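Long-range contacts in surface protein VspA (Borrelia turicatae, PDB 1YJG), which is a variable outer-membrane surface lipoprotein of the Vsp family, probably helping the spirochaete evade host immunity by antigenic switching, and is represented here by its helical core: residues Asp25-Lys33 against Asp43-Ile51; Ala111-Ile119 against Lys127-Asn136. All blocks are in the same frame, centred on the assembly; numbering follows the deposited sequence.

How the contacts relate
Contact 1 comes first along the chain and closes before contact 2 opens. It joins the end of helix 2-28 to the start of helix 48-69, at the base of a beta hairpin. Contact 2 joins a different pair, helix 110-117 and helix 129-155, with none shared, and lies nearer the centre of the chain. Both are largely buried. Contact 1 is held by two hydrogen bonds at Gly32 and the apolar packing of Leu50, and lies beside the second subunit. Contact 2 is touched by no other chain and combines a salt bridge and hydrogen bonds with apolar packing. With centres 13 Å apart, they meet where Ile51 and Asn47 pack on Ala113, and where Ala28 packs on Ile117.

Contact 1 of 2, residues Asp25-Lys33 against Asp43-Ile51; sequences DELAKAIGK and DADKNAKLI
This is a mostly buried helix-to-helix connection at one end of the helical bundle. The end of helix 2-28 meets the start of helix 48-69 at the base of the two-stranded antiparallel hairpin, strands 33-36 and 39-42. Leu50 fills the join. Its CG is anti to the backbone N (chi1 172°), which lays CD1 and CD2 against Leu27, Ala30 and Ile31. Leu50 CD1 lies 4.0 Å from Leu27 CB. Leu50 CD2 sits 3.7 Å from Ile31 CG1, and the two side chains cross at about a right angle. Leu50 CD2 also meets Ala30 CB at 4.1 Å. Leu50 therefore packs against the turns at the end of helix 2-28, a type I turn from Ala28 to Ile31 and a type II turn from Ala30 to Lys33.

Gly32 has positive phi (63°), which favours glycine. It makes both hydrogen bonds across the contact. Gly32 O accepts from Asp43 N at 3.0 Å. The bond is nearly straight at the hydrogen, but the donor stands above the carbonyl plane. Beside it, the Asn47 amide runs across Ile31, with Asn47 OD1 3.8 Å from Ile31 CG2. Asn47 ND2 turns to Val108 O and Asp110 OD1, so the amide links the connection to the 108-110 region and its rotation is fixed. Nearby, Lys49 NZ forms a salt bridge with Asp43 of the second subunit, and Leu27 packs on Gly53 of that subunit. Asn47 OD1 receives Gly32 N at 2.9 Å, in the carbonyl plane and on a lone pair.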
ATOM      1  N   ASP A  25      -0.847  -7.672   3.005  1.00 11.57           N
ATOM      2  CA  ASP A  25      -1.244  -8.346   4.253  1.00 11.46           C
ATOM      3  C   ASP A  25      -2.490  -7.636   4.816  1.00 12.14           C
ATOM      4  O   ASP A  25      -3.310  -8.255   5.484  1.00  9.18           O
ATOM      5  CB  ASP A  25      -0.154  -8.304   5.326  1.00 10.48           C
ATOM      6  CG  ASP A  25       1.132  -8.981   4.904  1.00 10.75           C
ATOM      7  OD1 ASP A  25       1.102  -9.853   4.004  1.00  8.02           O
ATOM      8  OD2 ASP A  25       2.233  -8.673   5.423  1.00 11.95           O
ATOM      9  N   GLU A  26      -2.600  -6.324   4.578  1.00 12.99           N
ATOM     10  CA  GLU A  26      -3.757  -5.552   5.050  1.00 11.96           C
ATOM     11  C   GLU A  26      -4.997  -5.881   4.198  1.00  9.44           C
ATOM     12  O   GLU A  26      -6.114  -5.800   4.692  1.00  6.62           O
ATOM     13  CB  GLU A  26      -3.488  -4.038   5.057  1.00 10.65           C
ATOM     14  CG  GLU A  26      -2.243  -3.574   5.831  1.00 12.00           C
ATOM     15  CD  GLU A  26      -2.210  -3.963   7.306  1.00 13.98           C
ATOM     16  OE1 GLU A  26      -1.129  -3.823   7.916  1.00 14.08           O
ATOM     17  OE2 GLU A  26      -3.243  -4.385   7.877  1.00 13.64           O
ATOM     18  N   LEU A  27      -4.788  -6.245   2.932  1.00  9.52           N
ATOM     19  CA  LEU A  27      -5.874  -6.602   2.023  1.00 11.36           C
ATOM     20  C   LEU A  27      -6.397  -7.991   2.362  1.00 14.08           C
ATOM     21  O   LEU A  27      -7.599  -8.273   2.200  1.00 14.46           O
ATOM     22  CB  LEU A  27      -5.398  -6.582   0.567  1.00 11.01           C
ATOM     23  CG  LEU A  27      -4.940  -5.238  -0.000  1.00 12.00           C
ATOM     24  CD1 LEU A  27      -4.515  -5.418  -1.447  1.00 12.62           C
ATOM     25  CD2 LEU A  27      -6.027  -4.157   0.108  1.00 13.19           C
ATOM     26  N   ALA A  28      -5.492  -8.859   2.818  1.00 13.68           N
ATOM     27  CA  ALA A  28      -5.842 -10.224   3.197  1.00 16.94           C
ATOM     28  C   ALA A  28      -6.740 -10.226   4.435  1.00 15.72           C
ATOM     29  O   ALA A  28      -7.516 -11.148   4.627  1.00 18.42           O
ATOM     30  CB  ALA A  28      -4.595 -11.053   3.447  1.00 19.35           C
ATOM     31  N   LYS A  29      -6.629  -9.199   5.277  1.00 18.30           N
ATOM     32  CA  LYS A  29      -7.471  -9.088   6.472  1.00 17.47           C
ATOM     33  C   LYS A  29      -8.917  -8.722   6.078  1.00 15.65           C
ATOM     34  O   LYS A  29      -9.819  -8.771   6.910  1.00 18.72           O
ATOM     35  CB  LYS A  29      -6.941  -8.007   7.420  1.00 17.31           C
ATOM     36  CG  LYS A  29      -5.663  -8.359   8.157  1.00 16.96           C
ATOM     37  CD  LYS A  29      -5.060  -7.103   8.789  1.00 16.44           C
ATOM     38  CE  LYS A  29      -3.589  -7.284   9.143  1.00 15.65           C
ATOM     39  NZ  LYS A  29      -3.054  -6.102   9.873  1.00 13.86           N
ATOM     40  N   ALA A  30      -9.117  -8.306   4.827  1.00 17.29           N
ATOM     41  CA  ALA A  30     -10.438  -7.929   4.310  1.00 17.68           C
ATOM     42  C   ALA A  30     -11.152  -9.066   3.584  1.00 17.89           C
ATOM     43  O   ALA A  30     -12.289  -8.898   3.142  1.00 17.24           O
ATOM     44  CB  ALA A  30     -10.317  -6.746   3.384  1.00 14.20           C
ATOM     45  N   ILE A  31     -10.473 -10.198   3.421  1.00 15.72           N
ATOM     46  CA  ILE A  31     -11.066 -11.343   2.751  1.00 17.88           C
ATOM     47  C   ILE A  31     -12.281 -11.812   3.555  1.00 17.33           C
ATOM     48  O   ILE A  31     -12.199 -12.009   4.769  1.00 16.07           O
ATOM     49  CB  ILE A  31     -10.039 -12.492   2.618  1.00 17.36           C
ATOM     50  CG1 ILE A  31      -8.939 -12.119   1.617  1.00 17.45           C
ATOM     51  CG2 ILE A  31     -10.733 -13.805   2.202  1.00 16.98           C
ATOM     52  CD1 ILE A  31      -7.788 -13.140   1.546  1.00 17.09           C
ATOM     53  N   GLY A  32     -13.410 -11.971   2.876  1.00 20.61           N
ATOM     54  CA  GLY A  32     -14.635 -12.420   3.518  1.00 21.29           C
ATOM     55  C   GLY A  32     -15.118 -11.438   4.560  1.00 21.24           C
ATOM     56  O   GLY A  32     -15.610 -11.843   5.610  1.00 24.30           O
ATOM     57  N   LYS A  33     -14.938 -10.150   4.274  1.00 19.64           N
ATOM     58  CA  LYS A  33     -15.349  -9.078   5.166  1.00 21.66           C
ATOM     59  C   LYS A  33     -15.980  -7.925   4.388  1.00 20.61           C
ATOM     60  O   LYS A  33     -15.527  -7.555   3.295  1.00 18.93           O
ATOM     61  CB  LYS A  33     -14.161  -8.525   5.973  1.00 25.97           C
ATOM     62  CG  LYS A  33     -13.425  -9.536   6.852  1.00 28.32           C
ATOM     63  CD  LYS A  33     -14.091  -9.692   8.201  1.00 31.47           C
ATOM     64  CE  LYS A  33     -13.427 -10.773   9.042  1.00 31.85           C
ATOM     65  NZ  LYS A  33     -12.228 -10.231   9.735  1.00 35.55           N
ATOM     66  N   ASP A  43     -18.514 -11.423   6.276  1.00 31.63           N
ATOM     67  CA  ASP A  43     -19.458 -11.522   5.165  1.00 30.50           C
ATOM     68  C   ASP A  43     -18.670 -12.285   4.090  1.00 29.14           C
ATOM     69  O   ASP A  43     -18.072 -11.698   3.192  1.00 29.66           O
ATOM     70  CB  ASP A  43     -19.902 -10.140   4.697  1.00 31.21           C
ATOM     71  CG  ASP A  43     -21.030 -10.199   3.685  1.00 33.94           C
ATOM     72  OD1 ASP A  43     -20.947  -9.505   2.653  1.00 34.94           O
ATOM     73  OD2 ASP A  43     -22.048 -10.909   3.836  1.00 38.56           O
ATOM     74  N   ALA A  44     -18.653 -13.605   4.241  1.00 26.59           N
ATOM     75  CA  ALA A  44     -17.924 -14.534   3.369  1.00 26.81           C
ATOM     76  C   ALA A  44     -18.074 -14.500   1.841  1.00 25.00           C
ATOM     77  O   ALA A  44     -19.104 -14.127   1.286  1.00 22.12           O
ATOM     78  CB  ALA A  44     -18.165 -15.967   3.859  1.00 24.92           C
ATOM     79  N   ASP A  45     -16.991 -14.948   1.205  1.00 23.53           N
ATOM     80  CA  ASP A  45     -16.829 -15.072  -0.244  1.00 20.78           C
ATOM     81  C   ASP A  45     -16.955 -13.795  -1.092  1.00 19.84           C
ATOM     82  O   ASP A  45     -16.827 -12.691  -0.575  1.00 19.34           O
ATOM     83  CB  ASP A  45     -17.733 -16.202  -0.736  1.00 22.22           C
ATOM     84  CG  ASP A  45     -17.672 -17.428   0.171  1.00 21.64           C
ATOM     85  OD1 ASP A  45     -16.616 -17.678   0.791  1.00 21.09           O
ATOM     86  OD2 ASP A  45     -18.630 -18.200   0.332  1.00 22.76           O
ATOM     87  N   LYS A  46     -17.146 -13.964  -2.399  1.00 19.88           N
ATOM     88  CA  LYS A  46     -17.271 -12.845  -3.337  1.00 25.05           C
ATOM     89  C   LYS A  46     -16.021 -11.944  -3.257  1.00 22.33           C
ATOM     90  O   LYS A  46     -16.118 -10.714  -3.301  1.00 21.52           O
ATOM     91  CB  LYS A  46     -18.551 -12.031  -3.075  1.00 27.38           C
ATOM     92  CG  LYS A  46     -19.816 -12.864  -2.834  1.00 31.17           C
ATOM     93  CD  LYS A  46     -20.511 -12.424  -1.543  1.00 33.39           C
ATOM     94  CE  LYS A  46     -21.799 -13.201  -1.281  1.00 36.81           C
ATOM     95  NZ  LYS A  46     -23.024 -12.372  -1.519  1.00 37.36           N
ATOM     96  N   ASN A  47     -14.849 -12.573  -3.192  1.00 20.71           N
ATOM     97  CA  ASN A  47     -13.571 -11.858  -3.075  1.00 19.87           C
ATOM     98  C   ASN A  47     -12.841 -11.459  -4.356  1.00 20.33           C
ATOM     99  O   ASN A  47     -11.814 -10.791  -4.279  1.00 20.41           O
ATOM    100  CB  ASN A  47     -12.609 -12.697  -2.224  1.00 18.55           C
ATOM    101  CG  ASN A  47     -13.101 -12.893  -0.819  1.00 16.82           C
ATOM    102  OD1 ASN A  47     -13.120 -11.952  -0.031  1.00 15.92           O
ATOM    103  ND2 ASN A  47     -13.504 -14.113  -0.490  1.00 13.43           N
ATOM    104  N   ALA A  48     -13.350 -11.835  -5.527  1.00 19.69           N
ATOM    105  CA  ALA A  48     -12.675 -11.492  -6.789  1.00 18.82           C
ATOM    106  C   ALA A  48     -12.088 -10.073  -6.906  1.00 18.04           C
ATOM    107  O   ALA A  48     -10.907  -9.921  -7.213  1.00 14.57           O
ATOM    108  CB  ALA A  48     -13.588 -11.760  -7.975  1.00 19.23           C
ATOM    109  N   LYS A  49     -12.909  -9.049  -6.671  1.00 17.96           N
ATOM    110  CA  LYS A  49     -12.461  -7.645  -6.787  1.00 16.64           C
ATOM    111  C   LYS A  49     -11.351  -7.244  -5.822  1.00 13.08           C
ATOM    112  O   LYS A  49     -10.592  -6.319  -6.110  1.00  8.70           O
ATOM    113  CB  LYS A  49     -13.644  -6.673  -6.686  1.00 20.02           C
ATOM    114  CG  LYS A  49     -14.141  -6.166  -8.044  1.00 22.34           C
ATOM    115  CD  LYS A  49     -14.570  -7.321  -8.939  1.00 24.15           C
ATOM    116  CE  LYS A  49     -15.298  -6.861 -10.191  1.00 24.95           C
ATOM    117  NZ  LYS A  49     -16.452  -7.769 -10.468  1.00 23.37           N
ATOM    118  N   LEU A  50     -11.296  -7.903  -4.667  1.00 12.22           N
ATOM    119  CA  LEU A  50     -10.262  -7.631  -3.675  1.00 14.00           C
ATOM    120  C   LEU A  50      -8.951  -8.201  -4.237  1.00 15.21           C
ATOM    121  O   LEU A  50      -7.898  -7.569  -4.122  1.00  9.02           O
ATOM    122  CB  LEU A  50     -10.616  -8.255  -2.318  1.00 11.50           C
ATOM    123  CG  LEU A  50      -9.542  -8.222  -1.231  1.00 12.30           C
ATOM    124  CD1 LEU A  50      -9.147  -6.780  -0.884  1.00 10.31           C
ATOM    125  CD2 LEU A  50     -10.003  -8.986   0.007  1.00 11.92           C
ATOM    126  N   ILE A  51      -9.020  -9.379  -4.864  1.00 13.85           N
ATOM    127  CA  ILE A  51      -7.827  -9.977  -5.453  1.00 16.87           C
ATOM    128  C   ILE A  51      -7.382  -9.081  -6.621  1.00 17.77           C
ATOM    129  O   ILE A  51      -6.189  -8.946  -6.869  1.00 15.47           O
ATOM    130  CB  ILE A  51      -8.040 -11.419  -5.944  1.00 16.44           C
ATOM    131  CG1 ILE A  51      -8.790 -12.273  -4.916  1.00 17.32           C
ATOM    132  CG2 ILE A  51      -6.684 -12.079  -6.281  1.00 16.18           C
ATOM    133  CD1 ILE A  51      -8.255 -12.201  -3.500  1.00 17.54           C
TER

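Contact 2 of 2, residues Ala111-Ile119 against Lys127-Asn136; sequences ADAKTAIDI and KGAEELIKLN
Thr115 has chi1 68°, which places OG1 between its backbone N and carbonyl carbon, next to Lys127. The Lys127 chain is extended as far as CE and then bends at chi4 (71°), turning NZ back onto Thr115 and Asp112. Lys127 NZ donates to Thr115 OG1 at 2.8 Å. Lys127 NZ also forms a salt bridge to Asp112 OD1 at 2.9 Å, on the anti lone pair of that oxygen. Thr115 OG1 in turn donates to Asp112 O, so the ammonium and the hydroxyl are tied to one turn of helix 110-117.

Thr115 O is gripped twice. Ala129 N at 2.9 Å and Lys127 N at 3.1 Å reach Thr115 O from opposite faces of its carbonyl plane. These bonds fasten the start of helix 129-155 to the end of helix 110-117, within the helical bundle. The two helix segments run at 33° to each other, 7.8 Å apart at their closest. Gly128, at the N-cap position of the second helix, has positive phi, and its C lies close to Ala116 O.

Further along, the contact turns apolar. The Ile119 and Leu132 side chains cross at about a right angle, with Ile119 CG2 3.7 Å from Leu132 CD2. Ile119 CB lies 3.6 Å from Ile133 CG1. Leu132 and Ile117 also pack on Ile24 of helix 2-28. Asn136 ND2 donates to Leu132 O at 2.8 Å, while its OD1 is taken by Lys22.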
ATOM      1  N   ALA A 111     -11.196 -19.284   1.201  1.00 23.61           N
ATOM      2  CA  ALA A 111     -10.031 -20.165   1.155  1.00 21.99           C
ATOM      3  C   ALA A 111      -9.232 -19.961  -0.125  1.00 21.05           C
ATOM      4  O   ALA A 111      -8.011 -19.936  -0.091  1.00 20.69           O
ATOM      5  CB  ALA A 111     -10.453 -21.616   1.298  1.00 20.27           C
ATOM      6  N   ASP A 112      -9.924 -19.813  -1.250  1.00 21.13           N
ATOM      7  CA  ASP A 112      -9.255 -19.607  -2.533  1.00 19.16           C
ATOM      8  C   ASP A 112      -8.613 -18.214  -2.627  1.00 17.53           C
ATOM      9  O   ASP A 112      -7.585 -18.055  -3.285  1.00 14.60           O
ATOM     10  CB  ASP A 112     -10.201 -19.888  -3.698  1.00 17.53           C
ATOM     11  CG  ASP A 112     -10.683 -21.330  -3.698  1.00 20.82           C
ATOM     12  OD1 ASP A 112      -9.835 -22.228  -3.883  1.00 20.49           O
ATOM     13  OD2 ASP A 112     -11.877 -21.661  -3.490  1.00 19.90           O
ATOM     14  N   ALA A 113      -9.210 -17.220  -1.972  1.00 16.66           N
ATOM     15  CA  ALA A 113      -8.662 -15.870  -1.976  1.00 18.00           C
ATOM     16  C   ALA A 113      -7.351 -15.926  -1.194  1.00 14.07           C
ATOM     17  O   ALA A 113      -6.393 -15.271  -1.546  1.00 13.05           O
ATOM     18  CB  ALA A 113      -9.615 -14.887  -1.344  1.00 18.07           C
ATOM     19  N   LYS A 114      -7.316 -16.752  -0.153  1.00 14.39           N
ATOM     20  CA  LYS A 114      -6.135 -16.908   0.677  1.00 15.12           C
ATOM     21  C   LYS A 114      -4.981 -17.570  -0.080  1.00 16.33           C
ATOM     22  O   LYS A 114      -3.818 -17.233   0.159  1.00 15.83           O
ATOM     23  CB  LYS A 114      -6.480 -17.662   1.955  1.00 16.55           C
ATOM     24  CG  LYS A 114      -7.278 -16.809   2.921  1.00 15.42           C
ATOM     25  CD  LYS A 114      -7.875 -17.634   4.041  1.00 16.31           C
ATOM     26  CE  LYS A 114      -8.400 -16.726   5.155  1.00 18.68           C
ATOM     27  NZ  LYS A 114      -9.742 -17.123   5.638  1.00 18.24           N
ATOM     28  N   THR A 115      -5.288 -18.491  -0.997  1.00 14.37           N
ATOM     29  CA  THR A 115      -4.233 -19.151  -1.780  1.00 14.77           C
ATOM     30  C   THR A 115      -3.577 -18.150  -2.729  1.00 13.99           C
ATOM     31  O   THR A 115      -2.546 -18.441  -3.328  1.00 17.13           O
ATOM     32  CB  THR A 115      -4.744 -20.349  -2.606  1.00 14.08           C
ATOM     33  OG1 THR A 115      -5.601 -19.892  -3.663  1.00 14.97           O
ATOM     34  CG2 THR A 115      -5.596 -21.313  -1.753  1.00 12.02           C
ATOM     35  N   ALA A 116      -4.187 -16.983  -2.887  1.00 10.38           N
ATOM     36  CA  ALA A 116      -3.633 -15.960  -3.755  1.00 12.27           C
ATOM     37  C   ALA A 116      -2.871 -14.861  -3.024  1.00 10.33           C
ATOM     38  O   ALA A 116      -1.729 -14.586  -3.387  1.00 11.21           O
ATOM     39  CB  ALA A 116      -4.731 -15.340  -4.632  1.00  8.75           C
ATOM     40  N   ILE A 117      -3.473 -14.268  -1.985  1.00 13.46           N
ATOM     41  CA  ILE A 117      -2.856 -13.148  -1.239  1.00 10.93           C
ATOM     42  C   ILE A 117      -2.668 -13.220   0.283  1.00 13.29           C
ATOM     43  O   ILE A 117      -2.377 -12.184   0.904  1.00 15.47           O
ATOM     44  CB  ILE A 117      -3.685 -11.861  -1.535  1.00 11.08           C
ATOM     45  CG1 ILE A 117      -5.034 -11.883  -0.788  1.00 11.49           C
ATOM     46  CG2 ILE A 117      -3.935 -11.712  -3.029  1.00  8.11           C
ATOM     47  CD1 ILE A 117      -5.870 -10.617  -0.971  1.00 10.51           C
ATOM     48  N   ASP A 118      -2.828 -14.393   0.888  1.00 14.05           N
ATOM     49  CA  ASP A 118      -2.672 -14.551   2.339  1.00 16.09           C
ATOM     50  C   ASP A 118      -1.457 -15.435   2.650  1.00 14.81           C
ATOM     51  O   ASP A 118      -1.537 -16.647   2.588  1.00 12.94           O
ATOM     52  CB  ASP A 118      -3.961 -15.132   2.960  1.00 17.87           C
ATOM     53  CG  ASP A 118      -4.038 -14.908   4.474  1.00 16.81           C
ATOM     54  OD1 ASP A 118      -5.147 -14.771   5.011  1.00 17.10           O
ATOM     55  OD2 ASP A 118      -3.044 -14.847   5.211  1.00 17.72           O
ATOM     56  N   ILE A 119      -0.337 -14.807   2.989  1.00 17.99           N
ATOM     57  CA  ILE A 119       0.901 -15.525   3.285  1.00 16.88           C
ATOM     58  C   ILE A 119       0.903 -16.213   4.646  1.00 16.89           C
ATOM     59  O   ILE A 119       1.637 -17.169   4.849  1.00 19.09           O
ATOM     60  CB  ILE A 119       2.144 -14.571   3.191  1.00 17.70           C
ATOM     61  CG1 ILE A 119       2.168 -13.556   4.337  1.00 20.32           C
ATOM     62  CG2 ILE A 119       2.211 -13.844   1.841  1.00 16.51           C
ATOM     63  CD1 ILE A 119       3.544 -12.907   4.531  1.00 23.86           C
ATOM     64  N   LYS A 127      -2.258 -20.268  -5.768  1.00 18.52           N
ATOM     65  CA  LYS A 127      -2.816 -19.280  -6.701  1.00 17.54           C
ATOM     66  C   LYS A 127      -2.160 -17.885  -6.549  1.00 19.12           C
ATOM     67  O   LYS A 127      -2.808 -16.856  -6.749  1.00 18.03           O
ATOM     68  CB  LYS A 127      -4.339 -19.189  -6.564  1.00 18.42           C
ATOM     69  CG  LYS A 127      -5.059 -20.539  -6.686  1.00 20.38           C
ATOM     70  CD  LYS A 127      -6.587 -20.387  -6.686  1.00 19.63           C
ATOM     71  CE  LYS A 127      -7.282 -21.676  -6.260  1.00 20.48           C
ATOM     72  NZ  LYS A 127      -7.112 -21.969  -4.805  1.00 21.72           N
ATOM     73  N   GLY A 128      -0.878 -17.864  -6.183  1.00 20.34           N
ATOM     74  CA  GLY A 128      -0.124 -16.631  -6.017  1.00 13.80           C
ATOM     75  C   GLY A 128       0.491 -16.358  -4.653  1.00 13.76           C
ATOM     76  O   GLY A 128       1.457 -15.624  -4.564  1.00 15.94           O
ATOM     77  N   ALA A 129      -0.048 -16.934  -3.588  1.00 16.79           N
ATOM     78  CA  ALA A 129       0.490 -16.690  -2.242  1.00 17.35           C
ATOM     79  C   ALA A 129       1.959 -17.140  -2.071  1.00 17.84           C
ATOM     80  O   ALA A 129       2.730 -16.482  -1.374  1.00 13.97           O
ATOM     81  CB  ALA A 129      -0.419 -17.286  -1.177  1.00 14.96           C
ATOM     82  N   GLU A 130       2.343 -18.243  -2.714  1.00 17.79           N
ATOM     83  CA  GLU A 130       3.716 -18.731  -2.628  1.00 17.66           C
ATOM     84  C   GLU A 130       4.650 -17.691  -3.227  1.00 15.16           C
ATOM     85  O   GLU A 130       5.689 -17.390  -2.658  1.00 14.43           O
ATOM     86  CB  GLU A 130       3.876 -20.049  -3.380  1.00 19.40           C
ATOM     87  CG  GLU A 130       5.303 -20.583  -3.448  1.00 23.81           C
ATOM     88  CD  GLU A 130       5.841 -21.085  -2.107  1.00 27.53           C
ATOM     89  OE1 GLU A 130       6.986 -21.582  -2.086  1.00 32.78           O
ATOM     90  OE2 GLU A 130       5.138 -20.994  -1.074  1.00 28.65           O
ATOM     91  N   GLU A 131       4.249 -17.137  -4.371  1.00 14.74           N
ATOM     92  CA  GLU A 131       5.032 -16.132  -5.074  1.00 13.67           C
ATOM     93  C   GLU A 131       5.120 -14.847  -4.233  1.00 11.61           C
ATOM     94  O   GLU A 131       6.131 -14.148  -4.249  1.00 16.99           O
ATOM     95  CB  GLU A 131       4.424 -15.845  -6.457  1.00 14.64           C
ATOM     96  CG  GLU A 131       4.570 -16.967  -7.497  1.00 14.21           C
ATOM     97  CD  GLU A 131       3.551 -18.107  -7.361  1.00 15.54           C
ATOM     98  OE1 GLU A 131       2.634 -18.023  -6.518  1.00 11.58           O
ATOM     99  OE2 GLU A 131       3.660 -19.108  -8.112  1.00 14.95           O
ATOM    100  N   LEU A 132       4.042 -14.546  -3.518  1.00 10.91           N
ATOM    101  CA  LEU A 132       3.948 -13.372  -2.665  1.00  9.11           C
ATOM    102  C   LEU A 132       4.893 -13.510  -1.485  1.00 12.26           C
ATOM    103  O   LEU A 132       5.473 -12.509  -1.040  1.00 11.54           O
ATOM    104  CB  LEU A 132       2.511 -13.166  -2.209  1.00  8.57           C
ATOM    105  CG  LEU A 132       2.222 -11.949  -1.338  1.00 11.19           C
ATOM    106  CD1 LEU A 132       2.633 -10.650  -2.052  1.00 11.52           C
ATOM    107  CD2 LEU A 132       0.752 -11.950  -0.967  1.00 11.20           C
ATOM    108  N   ILE A 133       5.057 -14.742  -0.990  1.00 11.92           N
ATOM    109  CA  ILE A 133       5.963 -15.014   0.125  1.00 13.59           C
ATOM    110  C   ILE A 133       7.392 -14.733  -0.327  1.00 14.02           C
ATOM    111  O   ILE A 133       8.167 -14.117   0.398  1.00  8.89           O
ATOM    112  CB  ILE A 133       5.841 -16.481   0.610  1.00 13.87           C
ATOM    113  CG1 ILE A 133       4.622 -16.635   1.519  1.00 13.79           C
ATOM    114  CG2 ILE A 133       7.121 -16.938   1.347  1.00 14.80           C
ATOM    115  CD1 ILE A 133       4.271 -18.097   1.849  1.00 11.76           C
ATOM    116  N   LYS A 134       7.736 -15.214  -1.524  1.00 16.68           N
ATOM    117  CA  LYS A 134       9.072 -15.013  -2.091  1.00 17.47           C
ATOM    118  C   LYS A 134       9.304 -13.523  -2.349  1.00 15.05           C
ATOM    119  O   LYS A 134      10.404 -13.020  -2.173  1.00 13.17           O
ATOM    120  CB  LYS A 134       9.257 -15.821  -3.391  1.00 19.13           C
ATOM    121  CG  LYS A 134       9.087 -17.340  -3.190  1.00 23.63           C
ATOM    122  CD  LYS A 134       9.574 -18.185  -4.381  1.00 26.34           C
ATOM    123  CE  LYS A 134       9.752 -19.665  -4.001  1.00 27.29           C
ATOM    124  NZ  LYS A 134       8.843 -20.564  -4.782  1.00 29.11           N
ATOM    125  N   LEU A 135       8.248 -12.817  -2.738  1.00 14.28           N
ATOM    126  CA  LEU A 135       8.331 -11.388  -3.011  1.00 10.76           C
ATOM    127  C   LEU A 135       8.653 -10.634  -1.729  1.00 12.76           C
ATOM    128  O   LEU A 135       9.391  -9.643  -1.756  1.00  8.75           O
ATOM    129  CB  LEU A 135       7.007 -10.896  -3.584  1.00 13.02           C
ATOM    130  CG  LEU A 135       6.775  -9.410  -3.822  1.00  9.95           C
ATOM    131  CD1 LEU A 135       7.862  -8.819  -4.688  1.00 12.43           C
ATOM    132  CD2 LEU A 135       5.399  -9.204  -4.465  1.00  8.76           C
ATOM    133  N   ASN A 136       8.080 -11.107  -0.616  1.00 11.97           N
ATOM    134  CA  ASN A 136       8.291 -10.514   0.702  1.00 12.58           C
ATOM    135  C   ASN A 136       9.735 -10.739   1.145  1.00 13.41           C
ATOM    136  O   ASN A 136      10.398  -9.842   1.645  1.00 11.94           O
ATOM    137  CB  ASN A 136       7.328 -11.113   1.741  1.00 11.15           C
ATOM    138  CG  ASN A 136       6.019 -10.329   1.865  1.00 13.89           C
ATOM    139  OD1 ASN A 136       5.911  -9.415   2.678  1.00 15.81           O
ATOM    140  ND2 ASN A 136       5.018 -10.701   1.070  1.00 11.29           N
TER